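Local coordinates for pirin family protein (Acinetobacter baumannii, PDB 6D0P) that probably acts as an iron-dependent quercetin 2,3-dioxygenase, a bicupin of the pirin family that holds one metal ion per subunit, at residues P24-F29 against Y46-N51; G78-K83 against F123-L128; H135-P140 against F266-K271. One frame throughout, in Å; residues are numbered along the deposited sequence.

Contact 1 of 3, residues P24-F29 against Y46-N51; sequences PVYNLF and YAAPYN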
ATOM      1  N   PRO A  24     -10.203 -10.065   3.954  1.00 14.60           N
ATOM      2  CA  PRO A  24      -9.543 -11.341   3.712  1.00 14.78           C
ATOM      3  C   PRO A  24      -8.311 -11.040   2.862  1.00 14.66           C
ATOM      4  O   PRO A  24      -8.456 -10.820   1.666  1.00 15.17           O
ATOM      5  CB  PRO A  24     -10.587 -12.175   2.980  1.00 15.14           C
ATOM      6  CG  PRO A  24     -11.403 -11.175   2.216  1.00 15.23           C
ATOM      7  CD  PRO A  24     -11.314  -9.871   3.003  1.00 15.10           C
ATOM      8  N   VAL A  25      -7.138 -11.018   3.490  1.00 14.10           N
ATOM      9  CA  VAL A  25      -5.943 -10.531   2.819  1.00 14.23           C
ATOM     10  C   VAL A  25      -4.836 -11.591   2.730  1.00 14.18           C
ATOM     11  O   VAL A  25      -4.737 -12.519   3.528  1.00 14.65           O
ATOM     12  CB  VAL A  25      -5.398  -9.287   3.545  1.00 14.84           C
ATOM     13  CG1 VAL A  25      -6.371  -8.118   3.486  1.00 15.53           C
ATOM     14  CG2 VAL A  25      -5.030  -9.597   4.990  1.00 15.83           C
ATOM     15  N   TYR A  26      -3.963 -11.353   1.757  1.00 13.85           N
ATOM     16  CA  TYR A  26      -2.725 -12.078   1.562  1.00 13.72           C
ATOM     17  C   TYR A  26      -1.624 -11.061   1.853  1.00 13.36           C
ATOM     18  O   TYR A  26      -1.548 -10.014   1.162  1.00 12.98           O
ATOM     19  CB  TYR A  26      -2.592 -12.588   0.125  1.00 14.56           C
ATOM     20  CG  TYR A  26      -3.671 -13.555  -0.282  1.00 16.00           C
ATOM     21  CD1 TYR A  26      -4.913 -13.112  -0.720  1.00 17.21           C
ATOM     22  CD2 TYR A  26      -3.485 -14.916  -0.133  1.00 17.28           C
ATOM     23  CE1 TYR A  26      -5.925 -14.004  -1.055  1.00 17.40           C
ATOM     24  CE2 TYR A  26      -4.486 -15.819  -0.447  1.00 18.27           C
ATOM     25  CZ  TYR A  26      -5.694 -15.368  -0.938  1.00 18.75           C
ATOM     26  OH  TYR A  26      -6.658 -16.283  -1.242  1.00 19.79           O
ATOM     27  N   ASN A  27      -0.873 -11.296   2.906  1.00 13.90           N
ATOM     28  CA  ASN A  27       0.234 -10.429   3.236  1.00 14.41           C
ATOM     29  C   ASN A  27       1.325 -10.693   2.207  1.00 14.67           C
ATOM     30  O   ASN A  27       1.820 -11.812   2.155  1.00 15.13           O
ATOM     31  CB  ASN A  27       0.795 -10.683   4.635  1.00 15.37           C
ATOM     32  CG  ASN A  27       1.986  -9.793   4.898  1.00 17.25           C
ATOM     33  OD1 ASN A  27       3.119 -10.261   4.918  1.00 19.21           O
ATOM     34  ND2 ASN A  27       1.748  -8.500   4.967  1.00 17.30           N
ATOM     35  N   LEU A  28       1.672  -9.708   1.409  1.00 14.38           N
ATOM     36  CA  LEU A  28       2.690  -9.926   0.356  1.00 15.64           C
ATOM     37  C   LEU A  28       4.086  -9.555   0.863  1.00 17.09           C
ATOM     38  O   LEU A  28       5.077 -10.097   0.366  1.00 16.88           O
ATOM     39  CB  LEU A  28       2.292  -9.163  -0.898  1.00 16.08           C
ATOM     40  CG  LEU A  28       0.920  -9.539  -1.448  1.00 17.34           C
ATOM     41  CD1 LEU A  28       0.709  -8.912  -2.812  1.00 19.34           C
ATOM     42  CD2 LEU A  28       0.760 -11.052  -1.513  1.00 18.56           C
ATOM     43  N   PHE A  29       4.172  -8.642   1.816  1.00 15.29           N
ATOM     44  CA  PHE A  29       5.456  -8.395   2.464  1.00 16.38           C
ATOM     45  C   PHE A  29       5.206  -7.703   3.805  1.00 16.14           C
ATOM     46  O   PHE A  29       4.172  -7.025   4.037  1.00 13.93           O
ATOM     47  CB  PHE A  29       6.451  -7.629   1.571  1.00 15.47           C
ATOM     48  CG  PHE A  29       6.103  -6.218   1.169  1.00 14.68           C
ATOM     49  CD1 PHE A  29       6.164  -5.172   2.081  1.00 15.33           C
ATOM     50  CD2 PHE A  29       5.789  -5.914  -0.150  1.00 14.72           C
ATOM     51  CE1 PHE A  29       5.857  -3.876   1.680  1.00 15.38           C
ATOM     52  CE2 PHE A  29       5.523  -4.624  -0.553  1.00 15.17           C
ATOM     53  CZ  PHE A  29       5.560  -3.600   0.371  1.00 15.21           C
ATOM     54  N   TYR A  46      -2.949  -7.612   0.547  1.00 13.65           N
ATOM     55  CA  TYR A  46      -3.812  -7.580  -0.629  1.00 13.86           C
ATOM     56  C   TYR A  46      -5.098  -8.366  -0.394  1.00 13.51           C
ATOM     57  O   TYR A  46      -5.068  -9.589  -0.223  1.00 13.21           O
ATOM     58  CB  TYR A  46      -3.064  -8.135  -1.842  1.00 13.98           C
ATOM     59  CG  TYR A  46      -3.888  -8.345  -3.084  1.00 14.62           C
ATOM     60  CD1 TYR A  46      -4.769  -7.384  -3.537  1.00 15.86           C
ATOM     61  CD2 TYR A  46      -3.734  -9.481  -3.857  1.00 15.94           C
ATOM     62  CE1 TYR A  46      -5.504  -7.557  -4.707  1.00 16.37           C
ATOM     63  CE2 TYR A  46      -4.457  -9.667  -5.029  1.00 17.11           C
ATOM     64  CZ  TYR A  46      -5.355  -8.709  -5.453  1.00 16.52           C
ATOM     65  OH  TYR A  46      -6.082  -8.889  -6.605  1.00 16.92           O
ATOM     66  N   ALA A  47      -6.227  -7.674  -0.392  1.00 14.74           N
ATOM     67  CA  ALA A  47      -7.511  -8.363  -0.360  1.00 14.89           C
ATOM     68  C   ALA A  47      -7.872  -8.707  -1.806  1.00 16.12           C
ATOM     69  O   ALA A  47      -8.366  -7.842  -2.543  1.00 17.26           O
ATOM     70  CB  ALA A  47      -8.565  -7.505   0.277  1.00 16.17           C
ATOM     71  N   ALA A  48      -7.536  -9.913  -2.233  1.00 14.49           N
ATOM     72  CA  ALA A  48      -7.911 -10.376  -3.555  1.00 15.82           C
ATOM     73  C   ALA A  48      -9.441 -10.448  -3.630  1.00 16.31           C
ATOM     74  O   ALA A  48     -10.090 -10.552  -2.588  1.00 16.36           O
ATOM     75  CB  ALA A  48      -7.276 -11.712  -3.822  1.00 16.75           C
ATOM     76  N   PRO A  49     -10.013 -10.395  -4.833  1.00 17.01           N
ATOM     77  CA  PRO A  49     -11.490 -10.363  -5.008  1.00 17.42           C
ATOM     78  C   PRO A  49     -12.196 -11.427  -4.159  1.00 17.37           C
ATOM     79  O   PRO A  49     -11.890 -12.621  -4.270  1.00 16.98           O
ATOM     80  CB  PRO A  49     -11.714 -10.573  -6.507  1.00 18.22           C
ATOM     81  CG  PRO A  49     -10.471  -9.972  -7.119  1.00 18.76           C
ATOM     82  CD  PRO A  49      -9.357 -10.327  -6.155  1.00 18.11           C
ATOM     83  N   TYR A  50     -13.095 -10.962  -3.305  1.00 16.51           N
ATOM     84  CA  TYR A  50     -13.822 -11.828  -2.383  1.00 17.62           C
ATOM     85  C   TYR A  50     -15.282 -11.378  -2.343  1.00 16.32           C
ATOM     86  O   TYR A  50     -15.579 -10.196  -2.177  1.00 15.77           O
ATOM     87  CB  TYR A  50     -13.181 -11.763  -0.990  1.00 17.57           C
ATOM     88  CG  TYR A  50     -13.753 -12.728   0.010  1.00 18.79           C
ATOM     89  CD1 TYR A  50     -14.935 -12.460   0.681  1.00 20.55           C
ATOM     90  CD2 TYR A  50     -13.100 -13.919   0.299  1.00 22.11           C
ATOM     91  CE1 TYR A  50     -15.457 -13.350   1.612  1.00 22.29           C
ATOM     92  CE2 TYR A  50     -13.607 -14.812   1.232  1.00 22.76           C
ATOM     93  CZ  TYR A  50     -14.783 -14.522   1.889  1.00 22.39           C
ATOM     94  OH  TYR A  50     -15.263 -15.396   2.814  1.00 27.66           O
ATOM     95  N   ASN A  51     -16.192 -12.327  -2.473  1.00 17.09           N
ATOM     96  CA  ASN A  51     -17.601 -11.998  -2.537  1.00 18.21           C
ATOM     97  C   ASN A  51     -18.222 -11.816  -1.142  1.00 17.97           C
ATOM     98  O   ASN A  51     -18.200 -12.726  -0.317  1.00 19.06           O
ATOM     99  CB  ASN A  51     -18.401 -13.084  -3.253  1.00 18.74           C
ATOM    100  CG  ASN A  51     -19.845 -12.660  -3.405  1.00 21.09           C
ATOM    101  OD1 ASN A  51     -20.107 -11.591  -3.934  1.00 20.75           O
ATOM    102  ND2 ASN A  51     -20.774 -13.460  -2.904  1.00 22.26           N
TER
HETATM  103  O   HOH W   1      -9.153 -12.197  -0.530  1.00 15.86           O
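Two neighbouring antiparallel strands of the N-terminal cupin meet where Pro24-Phe29 runs beside Tyr46-Asn51, and one hydrogen-bonded pair, Tyr26 with Tyr46, joins them. Tyr26 N donates to Tyr46 O at 2.9 Å, and Tyr46 N returns a bond to Tyr26 O at 2.8 Å, bent only slightly at the hydrogen (170°). Toward Pro24 and Tyr50 the strands splay apart, their short axes running at 127° to each other. There direct bonding gives way to CA-H...O contacts, such as Ala47 CA to Pro24 O at 3.3 Å, and to a water that donates to both Pro24 O (2.7 Å) and Ala48 O (2.8 Å).

Pro24 lays its CG over one face of the Tyr50 ring, 4.0 Å from the ring centroid, in a CH-pi contact; Tyr50 CG stands anti to its backbone N (chi1 -174°), which brings the ring beside the proline. Tyr26 instead presents a ring edge to Tyr46 O, while its CE1 touches the methyl of Ala48 at 3.8 Å. A small residue suits this place, since the tyrosine ring lies against it. Val25 CG1 meets Ala47 CB. The Leu28 and Tyr46 side chains lie side by side, with Leu28 CD1 4.0 Å from Tyr46 CB. Backbone bonding resumes at Leu44, where a classic beta bulge sets Leu28 and Phe29 together opposite it, both bonded to it. The phenol of Tyr46 leads away to Glu124 on the next strand.

The chemistry implies a seam fastened by backbone bonds, with a bridging water and a proline-aromatic contact holding the splayed end together.

Contact 2 of 3, residues G78-K83 against F123-L128; sequences GEVTHK and FEMVQL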
ATOM      1  N   GLY A  78     -15.525  -2.552  -4.700  1.00 16.49           N
ATOM      2  CA  GLY A  78     -16.145  -2.264  -3.408  1.00 18.23           C
ATOM      3  C   GLY A  78     -15.639  -0.948  -2.826  1.00 18.88           C
ATOM      4  O   GLY A  78     -14.920  -0.188  -3.499  1.00 18.81           O
ATOM      5  N   GLU A  79     -15.982  -0.679  -1.561  1.00 18.34           N
ATOM      6  CA  GLU A  79     -15.714   0.619  -0.942  1.00 18.00           C
ATOM      7  C   GLU A  79     -15.411   0.438   0.543  1.00 17.54           C
ATOM      8  O   GLU A  79     -15.977  -0.438   1.167  1.00 16.75           O
ATOM      9  CB  GLU A  79     -16.935   1.538  -0.993  1.00 19.94           C
ATOM     10  CG  GLU A  79     -17.545   1.759  -2.360  1.00 21.31           C
ATOM     11  CD  GLU A  79     -18.637   2.828  -2.393  1.00 25.95           C
ATOM     12  OE1 GLU A  79     -19.252   3.126  -1.307  1.00 24.23           O
ATOM     13  OE2 GLU A  79     -18.905   3.362  -3.521  1.00 25.44           O
ATOM     14  N   VAL A  80     -14.569   1.322   1.092  1.00 17.32           N
ATOM     15  CA  VAL A  80     -14.192   1.286   2.499  1.00 18.40           C
ATOM     16  C   VAL A  80     -14.520   2.633   3.141  1.00 19.22           C
ATOM     17  O   VAL A  80     -14.167   3.686   2.599  1.00 20.52           O
ATOM     18  CB  VAL A  80     -12.698   0.947   2.651  1.00 19.30           C
ATOM     19  CG1 VAL A  80     -12.191   1.102   4.082  1.00 20.83           C
ATOM     20  CG2 VAL A  80     -12.384  -0.443   2.129  1.00 20.90           C
ATOM     21  N   THR A  81     -15.221   2.597   4.275  1.00 18.62           N
ATOM     22  CA  THR A  81     -15.474   3.771   5.073  1.00 18.71           C
ATOM     23  C   THR A  81     -14.574   3.683   6.320  1.00 20.68           C
ATOM     24  O   THR A  81     -14.402   2.595   6.903  1.00 22.58           O
ATOM     25  CB  THR A  81     -16.951   3.906   5.441  1.00 19.98           C
ATOM     26  OG1 THR A  81     -17.675   4.156   4.235  1.00 20.07           O
ATOM     27  CG2 THR A  81     -17.224   5.037   6.419  1.00 20.73           C
ATOM     28  N   HIS A  82     -13.961   4.794   6.694  1.00 18.38           N
ATOM     29  CA  HIS A  82     -13.096   4.832   7.862  1.00 18.42           C
ATOM     30  C   HIS A  82     -13.530   6.024   8.714  1.00 18.44           C
ATOM     31  O   HIS A  82     -14.058   6.993   8.198  1.00 17.72           O
ATOM     32  CB  HIS A  82     -11.615   4.862   7.474  1.00 19.94           C
ATOM     33  CG  HIS A  82     -11.261   5.969   6.539  1.00 20.53           C
ATOM     34  ND1 HIS A  82     -10.685   7.138   6.971  1.00 21.20           N
ATOM     35  CD2 HIS A  82     -11.461   6.109   5.208  1.00 21.34           C
ATOM     36  CE1 HIS A  82     -10.525   7.950   5.939  1.00 22.14           C
ATOM     37  NE2 HIS A  82     -10.985   7.338   4.842  1.00 20.71           N
ATOM     38  N   LYS A  83     -13.331   5.904  10.015  1.00 18.36           N
ATOM     39  CA  LYS A  83     -13.740   6.911  10.965  1.00 20.63           C
ATOM     40  C   LYS A  83     -12.771   6.870  12.146  1.00 19.21           C
ATOM     41  O   LYS A  83     -12.503   5.780  12.651  1.00 16.84           O
ATOM     42  CB  LYS A  83     -15.160   6.638  11.483  1.00 26.01           C
ATOM     43  CG  LYS A  83     -15.631   7.621  12.543  1.00 31.61           C
ATOM     44  CD  LYS A  83     -17.126   7.667  12.790  1.00 39.28           C
ATOM     45  CE  LYS A  83     -17.681   6.422  13.440  1.00 42.94           C
ATOM     46  NZ  LYS A  83     -19.107   6.614  13.803  1.00 48.99           N
ATOM     47  N   PHE A 123     -15.137  -7.608  -3.336  1.00 16.01           N
ATOM     48  CA  PHE A 123     -14.363  -6.642  -2.615  1.00 15.15           C
ATOM     49  C   PHE A 123     -12.899  -6.890  -2.968  1.00 14.27           C
ATOM     50  O   PHE A 123     -12.447  -8.028  -2.901  1.00 14.55           O
ATOM     51  CB  PHE A 123     -14.605  -6.801  -1.112  1.00 16.24           C
ATOM     52  CG  PHE A 123     -13.884  -5.804  -0.247  1.00 16.42           C
ATOM     53  CD1 PHE A 123     -14.378  -4.515  -0.088  1.00 18.89           C
ATOM     54  CD2 PHE A 123     -12.726  -6.153   0.422  1.00 17.68           C
ATOM     55  CE1 PHE A 123     -13.736  -3.597   0.725  1.00 19.64           C
ATOM     56  CE2 PHE A 123     -12.083  -5.237   1.237  1.00 19.13           C
ATOM     57  CZ  PHE A 123     -12.581  -3.958   1.384  1.00 19.42           C
ATOM     58  N   GLU A 124     -12.168  -5.850  -3.332  1.00 13.67           N
ATOM     59  CA  GLU A 124     -10.762  -6.004  -3.675  1.00 13.87           C
ATOM     60  C   GLU A 124     -10.055  -4.708  -3.294  1.00 14.27           C
ATOM     61  O   GLU A 124     -10.508  -3.630  -3.680  1.00 13.48           O
ATOM     62  CB  GLU A 124     -10.595  -6.307  -5.170  1.00 15.09           C
ATOM     63  CG  GLU A 124      -9.138  -6.519  -5.593  1.00 15.33           C
ATOM     64  CD  GLU A 124      -8.926  -6.660  -7.096  1.00 17.10           C
ATOM     65  OE1 GLU A 124      -9.849  -6.252  -7.860  1.00 17.68           O
ATOM     66  OE2 GLU A 124      -7.826  -7.161  -7.504  1.00 18.33           O
HETATM   67  N   MSE A 125      -8.973  -4.816  -2.531  0.70 14.93           N
HETATM   68  CA  MSE A 125      -8.230  -3.631  -2.117  0.70 16.92           C
HETATM   69  C   MSE A 125      -6.829  -3.981  -1.755  0.70 15.30           C
HETATM   70  O   MSE A 125      -6.499  -5.146  -1.619  0.70 14.50           O
HETATM   71  CB  MSE A 125      -8.928  -2.912  -0.945  0.70 21.51           C
HETATM   72  CG  MSE A 125      -8.907  -3.657   0.377  0.70 28.32           C
HETATM   73 SE   MSE A 125      -9.030  -2.411   1.928  0.70 41.58          SE
HETATM   74  CE  MSE A 125      -7.234  -2.879   2.567  0.70 41.83           C
ATOM     75  N   VAL A 126      -5.996  -2.954  -1.645  1.00 13.86           N
ATOM     76  CA  VAL A 126      -4.621  -3.070  -1.160  1.00 13.98           C
ATOM     77  C   VAL A 126      -4.447  -2.081  -0.000  1.00 13.85           C
ATOM     78  O   VAL A 126      -4.965  -0.918  -0.073  1.00 14.44           O
ATOM     79  CB  VAL A 126      -3.579  -2.780  -2.262  1.00 14.67           C
ATOM     80  CG1 VAL A 126      -2.220  -2.402  -1.678  1.00 14.42           C
ATOM     81  CG2 VAL A 126      -3.440  -3.965  -3.204  1.00 16.05           C
ATOM     82  N   GLN A 127      -3.812  -2.538   1.071  1.00 13.77           N
ATOM     83  CA  GLN A 127      -3.358  -1.632   2.130  1.00 15.54           C
ATOM     84  C   GLN A 127      -1.829  -1.738   2.220  1.00 14.33           C
ATOM     85  O   GLN A 127      -1.258  -2.836   2.373  1.00 13.98           O
ATOM     86  CB  GLN A 127      -4.020  -1.836   3.499  1.00 18.75           C
ATOM     87  CG  GLN A 127      -3.519  -0.791   4.515  1.00 23.46           C
ATOM     88  CD  GLN A 127      -4.340  -0.646   5.779  1.00 28.62           C
ATOM     89  OE1 GLN A 127      -3.886  -1.007   6.876  1.00 28.34           O
ATOM     90  NE2 GLN A 127      -5.563  -0.127   5.633  1.00 28.53           N
ATOM     91  N   LEU A 128      -1.187  -0.586   2.060  1.00 12.58           N
ATOM     92  CA  LEU A 128       0.246  -0.443   2.088  1.00 13.19           C
ATOM     93  C   LEU A 128       0.649   0.451   3.265  1.00 13.79           C
ATOM     94  O   LEU A 128       0.097   1.556   3.434  1.00 14.88           O
ATOM     95  CB  LEU A 128       0.672   0.201   0.763  1.00 14.47           C
ATOM     96  CG  LEU A 128       2.131   0.647   0.656  1.00 15.51           C
ATOM     97  CD1 LEU A 128       3.042  -0.550   0.521  1.00 15.61           C
ATOM     98  CD2 LEU A 128       2.335   1.560  -0.543  1.00 16.83           C
TER
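Val80 and the ring of Phe123 cross at about a right angle, the valine methyl CG2 arriving at the ring's edge, near its plane. CG2 lies 3.6 Å from Phe123 CZ and 3.7 Å from Phe123 CE1, so it abuts the far end of the ring. Phe123 reaches this point because its CG is anti to the backbone N (chi1 -178°), which carries the ring across from its own strand toward Gly78-Lys83. The same edge meets a backbone oxygen: Glu79 O lies 3.9 Å from Phe123 CE1, consistent with a weak attraction to the electropositive ring hydrogens.

A compact, beta-branched valine fits a strand and sets a methyl against the Phe123 edge. In one of the two conformers of selenomethionine Met125 the selenium also approaches Val80 CG2, so that contact is uncertain. Gly78 CA comes near the ring, 4.4 Å from Phe123 CD1; the positive phi of this residue (82°) is a conformation that suits glycine.

The contact joins two sheets of the N-terminal cupin across its interior. Strand 80-84 pairs with strands 89-92 and 106-112, whereas strand 121-131 lies between strands 41-52 and 69-75. Phe23 touches both Val80 and Met125, His112 meets the Phe123 ring, and the side chain of Val80 is about 4 Å from that of Glu110, a ligand of the bound manganese.

Contact 3 of 3, residues H135-P140 against F266-K271; sequences HSKMTP and FVMNTK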
ATOM      1  N   HIS A 135      12.370  12.094  12.035  1.00 17.32           N
ATOM      2  CA  HIS A 135      11.955  13.472  12.348  1.00 19.99           C
ATOM      3  C   HIS A 135      10.467  13.725  12.100  1.00 18.63           C
ATOM      4  O   HIS A 135       9.929  14.662  12.677  1.00 19.69           O
ATOM      5  CB  HIS A 135      12.774  14.472  11.518  1.00 22.34           C
ATOM      6  CG  HIS A 135      14.214  14.481  11.876  1.00 26.23           C
ATOM      7  ND1 HIS A 135      15.151  13.753  11.177  1.00 32.75           N
ATOM      8  CD2 HIS A 135      14.871  15.090  12.878  1.00 29.75           C
ATOM      9  CE1 HIS A 135      16.332  13.929  11.730  1.00 33.04           C
ATOM     10  NE2 HIS A 135      16.182  14.760  12.768  1.00 31.24           N
ATOM     11  N   SER A 136       9.819  12.915  11.269  1.00 16.18           N
ATOM     12  CA  SER A 136       8.442  13.129  10.850  1.00 16.00           C
ATOM     13  C   SER A 136       7.466  12.223  11.606  1.00 16.30           C
ATOM     14  O   SER A 136       6.261  12.401  11.510  1.00 16.95           O
ATOM     15  CB  SER A 136       8.306  12.872   9.346  1.00 15.59           C
ATOM     16  OG  SER A 136       9.192  13.686   8.593  1.00 15.69           O
ATOM     17  N   LYS A 137       7.975  11.275  12.384  1.00 15.83           N
ATOM     18  CA  LYS A 137       7.095  10.290  12.978  1.00 15.60           C
ATOM     19  C   LYS A 137       6.085  10.896  13.948  1.00 16.50           C
ATOM     20  O   LYS A 137       4.977  10.350  14.059  1.00 16.38           O
ATOM     21  CB  LYS A 137       7.891   9.222  13.715  1.00 15.92           C
ATOM     22  CG  LYS A 137       8.545   8.227  12.797  1.00 15.67           C
ATOM     23  CD  LYS A 137       9.256   7.142  13.542  1.00 16.14           C
ATOM     24  CE  LYS A 137       9.744   6.039  12.632  1.00 16.42           C
ATOM     25  NZ  LYS A 137       8.620   5.252  12.093  1.00 15.95           N
HETATM   26  N   MSE A 138       6.452  11.952  14.661  1.00 16.32           N
HETATM   27  CA  MSE A 138       5.526  12.508  15.671  1.00 17.52           C
HETATM   28  C   MSE A 138       4.812  13.761  15.203  1.00 17.28           C
HETATM   29  O   MSE A 138       4.344  14.551  16.025  1.00 17.06           O
HETATM   30  CB  MSE A 138       6.230  12.712  17.031  1.00 19.84           C
HETATM   31  CG  MSE A 138       6.790  11.384  17.565  1.00 21.88           C
HETATM   32 SE   MSE A 138       5.331  10.146  18.087  1.00 28.58          SE
HETATM   33  CE  MSE A 138       4.623  11.070  19.657  1.00 27.45           C
ATOM     34  N   THR A 139       4.712  13.953  13.891  1.00 16.97           N
ATOM     35  CA  THR A 139       3.912  15.041  13.340  1.00 17.44           C
ATOM     36  C   THR A 139       2.438  14.675  13.535  1.00 18.37           C
ATOM     37  O   THR A 139       2.108  13.513  13.629  1.00 18.28           O
ATOM     38  CB  THR A 139       4.220  15.313  11.858  1.00 17.32           C
ATOM     39  OG1 THR A 139       4.113  14.123  11.071  1.00 17.12           O
ATOM     40  CG2 THR A 139       5.604  15.892  11.646  1.00 17.58           C
ATOM     41  N   PRO A 140       1.554  15.665  13.599  1.00 18.11           N
ATOM     42  CA  PRO A 140       0.141  15.354  13.769  1.00 18.84           C
ATOM     43  C   PRO A 140      -0.412  14.505  12.617  1.00 18.39           C
ATOM     44  O   PRO A 140      -0.032  14.694  11.434  1.00 18.50           O
ATOM     45  CB  PRO A 140      -0.587  16.715  13.809  1.00 19.59           C
ATOM     46  CG  PRO A 140       0.510  17.714  14.137  1.00 20.01           C
ATOM     47  CD  PRO A 140       1.786  17.110  13.567  1.00 19.98           C
ATOM     48  N   PHE A 266       2.240  -0.192  15.810  1.00 23.33           N
ATOM     49  CA  PHE A 266       3.162   0.899  16.065  1.00 22.79           C
ATOM     50  C   PHE A 266       4.496   0.602  15.366  1.00 23.13           C
ATOM     51  O   PHE A 266       4.988  -0.519  15.447  1.00 23.81           O
ATOM     52  CB  PHE A 266       3.430   1.058  17.554  1.00 23.84           C
ATOM     53  CG  PHE A 266       2.203   1.133  18.426  1.00 24.55           C
ATOM     54  CD1 PHE A 266       1.255   2.114  18.220  1.00 23.72           C
ATOM     55  CD2 PHE A 266       2.058   0.284  19.513  1.00 26.46           C
ATOM     56  CE1 PHE A 266       0.153   2.218  19.051  1.00 25.49           C
ATOM     57  CE2 PHE A 266       0.946   0.382  20.335  1.00 26.90           C
ATOM     58  CZ  PHE A 266       0.010   1.361  20.112  1.00 25.64           C
ATOM     59  N   VAL A 267       5.071   1.589  14.680  1.00 19.22           N
ATOM     60  CA  VAL A 267       6.383   1.405  14.081  1.00 17.77           C
ATOM     61  C   VAL A 267       7.185   2.671  14.373  1.00 17.48           C
ATOM     62  O   VAL A 267       6.850   3.757  13.850  1.00 16.89           O
ATOM     63  CB  VAL A 267       6.334   1.126  12.568  1.00 17.68           C
ATOM     64  CG1 VAL A 267       7.747   0.987  12.022  1.00 17.77           C
ATOM     65  CG2 VAL A 267       5.510  -0.107  12.233  1.00 17.94           C
HETATM   66  N   MSE A 268       8.192   2.534  15.232  1.00 24.23           N
HETATM   67  CA  MSE A 268       9.013   3.652  15.647  1.00 23.34           C
HETATM   68  C   MSE A 268      10.460   3.337  15.341  1.00 23.73           C
HETATM   69  O   MSE A 268      10.745   2.409  14.549  1.00 23.69           O
HETATM   70  CB  MSE A 268       8.750   3.907  17.145  1.00 23.49           C
HETATM   71  CG  MSE A 268       7.274   4.283  17.429  1.00 22.90           C
HETATM   72 SE   MSE A 268       6.834   6.042  16.660  1.00 22.83          SE
HETATM   73  CE  MSE A 268       8.037   7.213  17.715  1.00 23.49           C
ATOM     74  N   ASN A 269      11.385   4.107  15.920  1.00 23.35           N
ATOM     75  CA  ASN A 269      12.812   3.895  15.661  1.00 24.91           C
ATOM     76  C   ASN A 269      13.474   3.138  16.819  1.00 26.75           C
ATOM     77  O   ASN A 269      14.519   2.476  16.594  1.00 28.81           O
ATOM     78  CB  ASN A 269      13.559   5.209  15.409  1.00 24.59           C
ATOM     79  CG  ASN A 269      13.086   5.918  14.162  1.00 23.41           C
ATOM     80  OD1 ASN A 269      12.426   6.948  14.266  1.00 22.44           O
ATOM     81  ND2 ASN A 269      13.362   5.357  12.988  1.00 23.28           N
ATOM     82  N   THR A 270      12.919   3.239  18.032  1.00 26.76           N
ATOM     83  CA  THR A 270      13.554   2.629  19.208  1.00 28.78           C
ATOM     84  C   THR A 270      12.547   1.845  20.062  1.00 28.62           C
ATOM     85  O   THR A 270      11.329   2.109  20.030  1.00 27.10           O
ATOM     86  CB  THR A 270      14.180   3.709  20.105  1.00 29.31           C
ATOM     87  OG1 THR A 270      13.116   4.434  20.732  1.00 27.75           O
ATOM     88  CG2 THR A 270      15.096   4.646  19.348  1.00 29.56           C
ATOM     89  N   LYS A 271      13.082   0.925  20.872  1.00 30.64           N
ATOM     90  CA  LYS A 271      12.257   0.152  21.807  1.00 31.26           C
ATOM     91  C   LYS A 271      11.654   1.107  22.859  1.00 29.96           C
ATOM     92  O   LYS A 271      10.500   0.930  23.273  1.00 28.68           O
ATOM     93  CB  LYS A 271      13.057  -0.999  22.427  1.00 34.60           C
ATOM     94  CG  LYS A 271      13.443  -2.103  21.446  1.00 37.29           C
ATOM     95  CD  LYS A 271      14.052  -3.344  22.082  1.00 41.01           C
ATOM     96  CE  LYS A 271      14.344  -4.417  21.055  1.00 43.80           C
ATOM     97  NZ  LYS A 271      14.457  -5.751  21.693  1.00 47.73           N
TER
HETATM   98  O   HOH W   2      10.955   3.066  11.848  1.00 20.73           O
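A lysine from a loop reaching into a strand end makes this contact between the two halves of the protein: His135-Pro140 follows strand 121-131, and Phe266-Lys271 includes strand 266-268 in the C-terminal cupin region. Lys137 carries it. Its chain is extended until the last torsion, where it bends (chi4 -70°) and turns NZ to Val267 O, a hydrogen bond of 2.9 Å. The donor stands above the carbonyl plane, 47° out of it. Asn131 OD1 and Gly68 O also accept from this ammonium group, so the buried charge is probably stabilised by several oxygens; a water near Met268 O makes only a weak bond to NZ.

The methylenes of Lys137 are used too. CD and CE both lie 3.3 Å from Asn269 OD1, the two side chains crossing obliquely. CE, next to the ammonium, is probably polarised, which would make the close oxygen favourable. Asn269 directs its ND2 to Pro259 O. On the other flank Lys137 CD lies 4.1 Å from the selenium of Met268. The two selenomethionines then cross at about a right angle, Met138 SE meeting Met268 CE at 4.0 Å; both chains bend at chi2 and chi3, so exposed Met138 curls onto buried Met268.

The loop is held in shape by a type I turn, Ser136 O accepting from both Thr139 N and Thr139 OG1. Strand 266-268 pairs with strand 261-263 and leads through Asn269 and Thr270 into helix 271-282, Thr270 OG1 capping Glu273 N, while Phe266 packs against Ile274, Ala277 and Phe281.

In the fold
Contacts 1 and 2 are buried within the N-terminal cupin and share a sheet: strands 41-52 and 121-131 are neighbours in it, so Ala47 N bonds to Met125 O. Contact 1 joins adjacent strands through their backbones, whereas contact 2 spans the interior between two sheets mainly with apolar side chains. Contact 3 stands apart, its centre about 27 Å from that of contact 1 and 25 Å from that of contact 2. Farther from the centre of the chain, it links a loop to the C-terminal cupin region through a largely buried lysine, with an exposed selenomethionine at its margin.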